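SmhA (Serratia marcescens, PDB 7A27) is one component of Smh, a tripartite alpha-pore-forming toxin, and probably helps to form helical pores in target membranes. Local coordinates at residues A[350-353]-A[354-358]; A[149-152]-A[153-157]. One frame throughout, in Å; residues are numbered along the deposited sequence.

Interaction 1 (A[350-353]-A[354-358]); sequences DNAK and ANYAG
Tyr356 lies one helical turn beyond Ala352, and its backbone N donates to Ala352 O at 2.9 Å, 159° at the hydrogen. From there its side chain can be followed outward. CB sits 3.7 Å and CG 3.6 Å from Ala352 O. With CG anti to the carbonyl carbon (chi1 -78°), the ring leans back along the helix, bringing CD2 to 3.1 Å from Ala352 O, which approaches the ring obliquely. CE2 lies 4.5 Å from the methyl CB of Ala352, while CA of Lys353 lies at the ring edge. The ring packs on helices 14-37 and 48-96, making a T-shaped stack with Tyr80, whose hydroxyl is hydrogen-bonded to Tyr356 OH. On another side of the helix, Asn351 and Asn355 cross with amide planes 57° apart. Their ND2 atoms, 3.8 Å from each other, are both donors and do not pair: Asn351 ND2 gives to Gly191 O and Gly193 O, Asn355 ND2 to Gly193 O, and Asn355 OD1 accepts from Val195 N. Two asparagines a turn apart thus bind the backbone at 191-195, near Asn359, a calcium ligand although no ion is bound here, whereas tyrosine combines apolar packing with a satisfied hydroxyl.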
loop_
_atom_site.group_PDB
_atom_site.type_symbol
_atom_site.label_atom_id
_atom_site.label_comp_id
_atom_site.label_asym_id
_atom_site.label_seq_id
_atom_site.Cartn_x
_atom_site.Cartn_y
_atom_site.Cartn_z
ATOM N N ASP A 350 -14.881 5.288 2.403
ATOM C CA ASP A 350 -15.270 4.885 3.778
ATOM C C ASP A 350 -14.647 3.522 4.106
ATOM O O ASP A 350 -14.096 3.374 5.229
ATOM C CB ASP A 350 -16.792 4.864 3.944
ATOM C CG ASP A 350 -17.453 6.231 4.070
ATOM O OD1 ASP A 350 -16.784 7.179 4.501
ATOM O OD2 ASP A 350 -18.649 6.331 3.756
ATOM N N ASN A 351 -14.705 2.575 3.158
ATOM C CA ASN A 351 -14.214 1.178 3.347
ATOM C C ASN A 351 -12.677 1.176 3.403
ATOM O O ASN A 351 -12.121 0.403 4.192
ATOM C CB ASN A 351 -14.768 0.204 2.297
ATOM C CG ASN A 351 -14.427 -1.250 2.603
ATOM O OD1 ASN A 351 -14.565 -1.707 3.739
ATOM N ND2 ASN A 351 -13.987 -2.002 1.609
ATOM N N ALA A 352 -12.012 1.992 2.589
ATOM C CA ALA A 352 -10.532 2.080 2.550
ATOM C C ALA A 352 -10.026 2.605 3.895
ATOM O O ALA A 352 -9.035 2.043 4.409
ATOM C CB ALA A 352 -10.067 2.945 1.412
ATOM N N LYS A 353 -10.706 3.610 4.459
ATOM C CA LYS A 353 -10.328 4.226 5.762
ATOM C C LYS A 353 -10.529 3.204 6.885
ATOM O O LYS A 353 -9.691 3.180 7.809
ATOM C CB LYS A 353 -11.122 5.505 6.042
ATOM C CG LYS A 353 -10.742 6.691 5.173
ATOM C CD LYS A 353 -11.628 7.896 5.332
ATOM C CE LYS A 353 -11.519 8.506 6.707
ATOM N NZ LYS A 353 -12.321 9.753 6.777
ATOM N N ALA A 354 -11.617 2.429 6.834
ATOM C CA ALA A 354 -11.929 1.362 7.810
ATOM C C ALA A 354 -10.831 0.295 7.725
ATOM O O ALA A 354 -10.405 -0.193 8.777
ATOM C CB ALA A 354 -13.295 0.778 7.561
ATOM N N ASN A 355 -10.377 -0.019 6.515
ATOM C CA ASN A 355 -9.310 -1.021 6.270
ATOM C C ASN A 355 -7.979 -0.504 6.828
ATOM O O ASN A 355 -7.306 -1.276 7.520
ATOM C CB ASN A 355 -9.211 -1.402 4.790
ATOM C CG ASN A 355 -10.164 -2.507 4.371
ATOM O OD1 ASN A 355 -10.530 -3.360 5.172
ATOM N ND2 ASN A 355 -10.512 -2.535 3.095
ATOM N N TYR A 356 -7.605 0.752 6.559
ATOM C CA TYR A 356 -6.334 1.331 7.076
ATOM C C TYR A 356 -6.364 1.317 8.601
ATOM O O TYR A 356 -5.286 1.195 9.196
ATOM C CB TYR A 356 -6.096 2.757 6.579
ATOM C CG TYR A 356 -5.592 2.892 5.161
ATOM C CD1 TYR A 356 -4.322 2.465 4.813
ATOM C CD2 TYR A 356 -6.345 3.518 4.188
ATOM C CE1 TYR A 356 -3.836 2.602 3.520
ATOM C CE2 TYR A 356 -5.883 3.645 2.900
ATOM C CZ TYR A 356 -4.621 3.204 2.556
ATOM O OH TYR A 356 -4.203 3.381 1.266
ATOM N N ALA A 357 -7.544 1.449 9.213
ATOM C CA ALA A 357 -7.698 1.425 10.687
ATOM C C ALA A 357 -7.509 -0.009 11.183
ATOM O O ALA A 357 -6.665 -0.205 12.071
ATOM C CB ALA A 357 -9.035 1.982 11.110
ATOM N N GLY A 358 -8.243 -0.964 10.600
ATOM C CA GLY A 358 -8.285 -2.383 11.011
ATOM C C GLY A 358 -6.981 -3.105 10.744
ATOM O O GLY A 358 -6.536 -3.884 11.621
#

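Interaction 2 (A[149-152]-A[153-157]); sequences NVID and AIEQG
Asp152 and Gln156 meet through both backbone and side chain near the C-terminal end of helix 104-155. The backbone bonds come first: Gln156 N donates to Asp152 O at 2.8 Å, and Glu155 N to Ile151 O at 3.0 Å. The two preceding bonds are longer. Ala153 N is hydrogen-bonded to Asn149 O at 3.2 Å, and the bond from Ile154 N to Val150 O is weak at 3.5 Å.

Polar side chains add little strength. Gln156 bends at chi2 (-70°), which turns its amide back toward Asp152, and NE2 makes a weak hydrogen bond to Asp152 OD2 at 3.4 Å; the amide and carboxylate planes stand 80° apart. Glutamine suits this exposed position because it can offer an N-H to the acid without bringing another charge. The other carboxylate oxygen, Asp152 OD1, is 4.0 Å from Glu155 OE1, the two side chains crossing at about a right angle. This proximity of like charges is probably eased by Lys278, which forms a salt bridge with Glu155 OE2. Glu155, extended beyond CG, also runs side by side with Ile151, whose CG2 lies against the carboxylate, 3.9 Å from Glu155 CD.

Apolar contacts occupy other faces. Val150 CG1 touches Ile154 CD1 at 4.4 Å, and Ile154 CG1 also rests against Val150 O.

The branched aliphatic residues fill the sides of the helix that meet its neighbours. Ile151 and Ile154, with Glu155, pack on Leu274 of helix 272-299, while on helix 48-96 Val150 touches Lys53 and Ile154 touches Leu50, close to where the chain turns toward helix 160-188.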
loop_
_atom_site.group_PDB
_atom_site.type_symbol
_atom_site.label_atom_id
_atom_site.label_comp_id
_atom_site.label_asym_id
_atom_site.label_seq_id
_atom_site.Cartn_x
_atom_site.Cartn_y
_atom_site.Cartn_z
ATOM N N ASN A 149 24.830 -5.966 -1.843
ATOM C CA ASN A 149 26.273 -6.033 -2.193
ATOM C C ASN A 149 27.051 -6.718 -1.057
ATOM O O ASN A 149 28.130 -7.288 -1.340
ATOM C CB ASN A 149 26.875 -4.657 -2.485
ATOM C CG ASN A 149 26.246 -3.955 -3.668
ATOM O OD1 ASN A 149 25.671 -4.587 -4.548
ATOM N ND2 ASN A 149 26.349 -2.637 -3.706
ATOM N N VAL A 150 26.537 -6.652 0.180
ATOM C CA VAL A 150 27.163 -7.275 1.385
ATOM C C VAL A 150 26.893 -8.786 1.353
ATOM O O VAL A 150 27.848 -9.564 1.595
ATOM C CB VAL A 150 26.685 -6.619 2.696
ATOM C CG1 VAL A 150 27.086 -7.420 3.928
ATOM C CG2 VAL A 150 27.167 -5.183 2.810
ATOM N N ILE A 151 25.650 -9.192 1.077
ATOM C CA ILE A 151 25.256 -10.630 0.983
ATOM C C ILE A 151 26.019 -11.264 -0.183
ATOM O O ILE A 151 26.501 -12.408 -0.037
ATOM C CB ILE A 151 23.729 -10.800 0.804
ATOM C CG1 ILE A 151 22.975 -10.380 2.066
ATOM C CG2 ILE A 151 23.376 -12.225 0.392
ATOM C CD1 ILE A 151 21.484 -10.632 2.026
ATOM N N ASP A 152 26.116 -10.535 -1.294
ATOM C CA ASP A 152 26.709 -11.040 -2.552
ATOM C C ASP A 152 28.203 -11.309 -2.381
ATOM O O ASP A 152 28.634 -12.411 -2.760
ATOM C CB ASP A 152 26.428 -10.130 -3.743
ATOM C CG ASP A 152 26.139 -11.042 -4.923
ATOM O OD1 ASP A 152 25.087 -11.745 -4.828
ATOM O OD2 ASP A 152 27.005 -11.137 -5.869
ATOM N N ALA A 153 28.950 -10.361 -1.813
ATOM C CA ALA A 153 30.403 -10.491 -1.534
ATOM C C ALA A 153 30.664 -11.773 -0.732
ATOM O O ALA A 153 31.622 -12.476 -1.045
ATOM C CB ALA A 153 30.901 -9.268 -0.802
ATOM N N ILE A 154 29.807 -12.071 0.245
ATOM C CA ILE A 154 29.901 -13.284 1.112
ATOM C C ILE A 154 29.649 -14.532 0.258
ATOM O O ILE A 154 30.485 -15.472 0.339
ATOM C CB ILE A 154 28.918 -13.191 2.300
ATOM C CG1 ILE A 154 29.278 -12.020 3.219
ATOM C CG2 ILE A 154 28.809 -14.507 3.065
ATOM C CD1 ILE A 154 28.209 -11.688 4.223
ATOM N N GLU A 155 28.559 -14.537 -0.529
ATOM C CA GLU A 155 28.133 -15.695 -1.364
ATOM C C GLU A 155 29.184 -16.009 -2.438
ATOM O O GLU A 155 29.436 -17.205 -2.628
ATOM C CB GLU A 155 26.756 -15.457 -1.983
ATOM C CG GLU A 155 25.601 -15.675 -1.021
ATOM C CD GLU A 155 24.207 -15.444 -1.617
ATOM O OE1 GLU A 155 24.117 -14.986 -2.785
ATOM O OE2 GLU A 155 23.196 -15.738 -0.928
ATOM N N GLN A 156 29.786 -14.997 -3.079
ATOM C CA GLN A 156 30.801 -15.153 -4.164
ATOM C C GLN A 156 32.027 -15.941 -3.701
ATOM O O GLN A 156 32.795 -16.331 -4.582
ATOM C CB GLN A 156 31.312 -13.810 -4.701
ATOM C CG GLN A 156 30.309 -13.068 -5.590
ATOM C CD GLN A 156 30.033 -13.684 -6.946
ATOM O OE1 GLN A 156 30.535 -14.747 -7.316
ATOM N NE2 GLN A 156 29.207 -12.998 -7.709
ATOM N N GLY A 157 32.200 -16.163 -2.395
ATOM C CA GLY A 157 33.363 -16.881 -1.839
ATOM C C GLY A 157 33.001 -18.235 -1.263
ATOM O O GLY A 157 33.896 -18.849 -0.655
#

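In the fold
Both interactions are local contacts along the last turns of long helices, and their centres lie 42 Å apart in the elongated bundle. Interaction 1, on helix 325-358, is partly buried: aromatic packing and neutral amides are held by partners from the rest of the chain. Interaction 2, on helix 104-155, is a surface contact where two acids come close and one is paired with a lysine, with branched aliphatic residues kept for the sides that meet other helices. Helix 48-96 borders both, well separated along its length, and is thus the element they share; helix 14-37 joins it at interaction 1, helix 272-299 at interaction 2. Only interaction 1 lies near Asn359, a calcium ligand.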